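Local coordinates for clostripain-related protein (Bacteroides thetaiotaomicron, PDB 6N9J), which is a secreted C11 (clostripain-family, clan CD) cysteine protease that probably cleaves peptide bonds in proteins and is inhibited irreversibly by a covalent peptide inhibitor, at residues P141-N144 with E145-V149; S246-S249 with A250-A253. One frame throughout, in Å; residues are numbered along the deposited sequence.

Contact 1. Residues P141-N144 with E145-V149; sequences PDLN and EALSV
With CG anti to its carbonyl carbon (chi1 -76°), L147 lays its branch back over L143 one turn earlier, where L143 carries CG anti to its own N (chi1 -180°). There L147 CD1 lies 4.2 Å from L143 CG, the two chains crossing at a slant. L147 CG also sits 3.3 Å from L143 O. The same carbonyl takes the bond from L147 N at 3.0 Å, so apolar branch and amide of L147 both close on L143. Next to it A146 N bonds D142 O at 3.0 Å. E145 N divides its hydrogen between P141 O (3.1 Å) and, weakly, D142 O. One turn on from E145, S148 gives both OG and N to E145 O, the hydroxyl OG at 2.6 Å. M89 of helix 86-99, which meets L143, and F109 of strand 105-110, which meets both leucines, cover the leucine side, tying this short helix to the central sheet. Outside the leucine face, N144 OD1 accepts from R175 NE, and E145 OE2 forms a salt bridge with K90. Two charged partners thus fix the polar ends while the leucines face apolar neighbours, and the double grip on E145 O leaves that carbonyl with two donors from one residue.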
# COMPACT_ATOMS: atom_id res chain seq x y z
N PRO A 141 13.98 -0.08 2.90
CA PRO A 141 15.09 0.80 2.51
C PRO A 141 15.49 0.70 1.03
O PRO A 141 15.93 1.70 0.46
CB PRO A 141 16.23 0.33 3.41
CG PRO A 141 15.53 -0.06 4.65
CD PRO A 141 14.29 -0.76 4.18
N ASP A 142 15.35 -0.48 0.42
CA ASP A 142 15.62 -0.66 -1.01
C ASP A 142 14.56 0.04 -1.86
O ASP A 142 14.88 0.66 -2.87
CB ASP A 142 15.68 -2.15 -1.38
CG ASP A 142 16.91 -2.85 -0.82
OD1 ASP A 142 17.96 -2.18 -0.67
OD2 ASP A 142 16.83 -4.06 -0.53
N LEU A 143 13.30 -0.05 -1.44
CA LEU A 143 12.22 0.66 -2.10
C LEU A 143 12.44 2.18 -2.04
O LEU A 143 12.18 2.89 -3.01
CB LEU A 143 10.88 0.29 -1.49
CG LEU A 143 9.61 0.93 -2.05
CD1 LEU A 143 9.45 0.66 -3.55
CD2 LEU A 143 8.39 0.46 -1.29
N ASN A 144 12.92 2.67 -0.90
CA ASN A 144 13.17 4.10 -0.73
C ASN A 144 14.32 4.57 -1.61
O ASN A 144 14.37 5.73 -2.02
CB ASN A 144 13.47 4.42 0.74
CG ASN A 144 13.33 5.90 1.05
OD1 ASN A 144 12.51 6.59 0.45
ND2 ASN A 144 14.13 6.39 1.99
N GLU A 145 15.26 3.68 -1.88
CA GLU A 145 16.37 3.99 -2.76
C GLU A 145 15.92 4.03 -4.22
O GLU A 145 16.36 4.90 -4.99
CB GLU A 145 17.51 2.98 -2.58
CG GLU A 145 18.63 3.08 -3.62
CD GLU A 145 19.28 4.47 -3.68
OE1 GLU A 145 19.29 5.16 -2.64
OE2 GLU A 145 19.77 4.87 -4.76
N ALA A 146 15.05 3.11 -4.61
CA ALA A 146 14.56 3.11 -5.99
C ALA A 146 13.75 4.37 -6.22
O ALA A 146 13.94 5.07 -7.20
CB ALA A 146 13.74 1.86 -6.29
N LEU A 147 12.87 4.68 -5.28
CA LEU A 147 12.05 5.88 -5.34
C LEU A 147 12.88 7.17 -5.45
O LEU A 147 12.35 8.22 -5.80
CB LEU A 147 11.14 5.94 -4.12
CG LEU A 147 9.93 5.02 -4.14
CD1 LEU A 147 9.26 5.05 -2.77
CD2 LEU A 147 8.95 5.44 -5.19
N SER A 148 14.18 7.09 -5.16
CA SER A 148 15.03 8.28 -5.13
C SER A 148 15.31 8.84 -6.52
O SER A 148 15.64 10.01 -6.66
CB SER A 148 16.36 7.98 -4.42
OG SER A 148 17.29 7.36 -5.29
N VAL A 149 15.20 8.00 -7.55
CA VAL A 149 15.41 8.43 -8.93
C VAL A 149 14.09 8.82 -9.57
O VAL A 149 14.06 9.28 -10.71
CB VAL A 149 16.06 7.32 -9.80
CG1 VAL A 149 17.33 6.78 -9.14
CG2 VAL A 149 15.07 6.21 -10.08

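Contact 2. Residues S246-S249 with A250-A253; sequences SELS and ALAA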
# COMPACT_ATOMS: atom_id res chain seq x y z
N SER A 246 3.21 14.89 5.42
CA SER A 246 3.76 16.11 5.99
C SER A 246 3.43 16.24 7.48
O SER A 246 4.04 17.05 8.16
CB SER A 246 3.24 17.35 5.23
OG SER A 246 1.87 17.60 5.47
N GLU A 247 2.50 15.43 7.97
CA GLU A 247 2.07 15.50 9.38
C GLU A 247 2.73 14.45 10.30
O GLU A 247 2.47 14.44 11.52
CB GLU A 247 0.54 15.35 9.47
CG GLU A 247 -0.23 16.38 8.65
CD GLU A 247 0.19 17.80 8.97
OE1 GLU A 247 0.12 18.20 10.16
OE2 GLU A 247 0.61 18.52 8.04
N LEU A 248 3.57 13.59 9.72
CA LEU A 248 4.22 12.52 10.49
C LEU A 248 5.28 13.01 11.49
O LEU A 248 5.44 12.41 12.55
CB LEU A 248 4.85 11.51 9.55
CG LEU A 248 3.87 10.82 8.60
CD1 LEU A 248 4.61 10.11 7.47
CD2 LEU A 248 2.99 9.84 9.35
N SER A 249 6.00 14.08 11.15
CA SER A 249 7.02 14.59 12.07
C SER A 249 6.38 15.06 13.39
O SER A 249 6.90 14.78 14.47
CB SER A 249 7.82 15.72 11.43
OG SER A 249 6.99 16.82 11.12
N ALA A 250 5.26 15.77 13.29
CA ALA A 250 4.52 16.20 14.47
C ALA A 250 3.94 15.00 15.22
O ALA A 250 3.84 15.01 16.45
CB ALA A 250 3.40 17.16 14.10
N LEU A 251 3.54 13.98 14.49
CA LEU A 251 3.05 12.76 15.12
C LEU A 251 4.17 12.11 15.94
O LEU A 251 3.97 11.73 17.09
CB LEU A 251 2.50 11.78 14.07
CG LEU A 251 1.84 10.51 14.63
CD1 LEU A 251 0.68 10.82 15.59
CD2 LEU A 251 1.38 9.62 13.50
N ALA A 252 5.35 12.01 15.35
CA ALA A 252 6.51 11.46 16.05
C ALA A 252 6.84 12.28 17.29
O ALA A 252 7.13 11.73 18.34
CB ALA A 252 7.72 11.40 15.12
N ALA A 253 6.78 13.61 17.17
CA ALA A 253 7.01 14.49 18.30
C ALA A 253 5.92 14.35 19.37
O ALA A 253 6.20 14.39 20.56
CB ALA A 253 7.11 15.94 17.84
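The chain passes from a 3-10 turn at S246-E247 into the first turns of helix 248-259, where L251 N bonds E247 O (3.2 Å), A252 N bonds L248 O (2.8 Å) and A253 N bonds S249 O in the i to i+4 pattern of an alpha-helix. The first of these is the longest. Among the side chains, L248 and L251 are buried and graze each other at their CD2 methyls, 4.5 Å apart. L251 holds CG anti to its N (chi1 -175°), and its CB rests against L248 O. The two leucines serve different neighbours: L248 packs on V169 and Y170 of helix 166-171, while L251 reaches Y307 of helix 301-314. A250 touches M310 of that same helix, and E247 lies against N313 and A314, so the helix start is joined to two other helices. The alanines bring only methyls to the turn, A252 CB lying near S249 O. Ahead of the helix, S246 OG, which also bonds K244 NZ, donates to E247 OE2 at 3.0 Å, reaching the carboxylate on its anti side, 20° out of its plane.

How the contacts relate
Both contacts are local and helical, each partly buried, and they do not touch: their centres lie 21 Å apart. Contact 1 is nearer the middle of the molecule, its centre about 15 Å from that of the chain; both its leucines reach central strand 105-110, and L143 and A146 also meet helix 86-99. Contact 2, about 20 Å out, follows strand 239-244 of the same sheet, but its leucines meet helices 166-171 and 301-314. Contact 1 runs along the short helix 140-146 and beyond, whereas contact 2 is the start of helix 248-259. A salt bridge and an arginine bond anchor contact 1 from outside; contact 2 leans on largely apolar helix-helix neighbours.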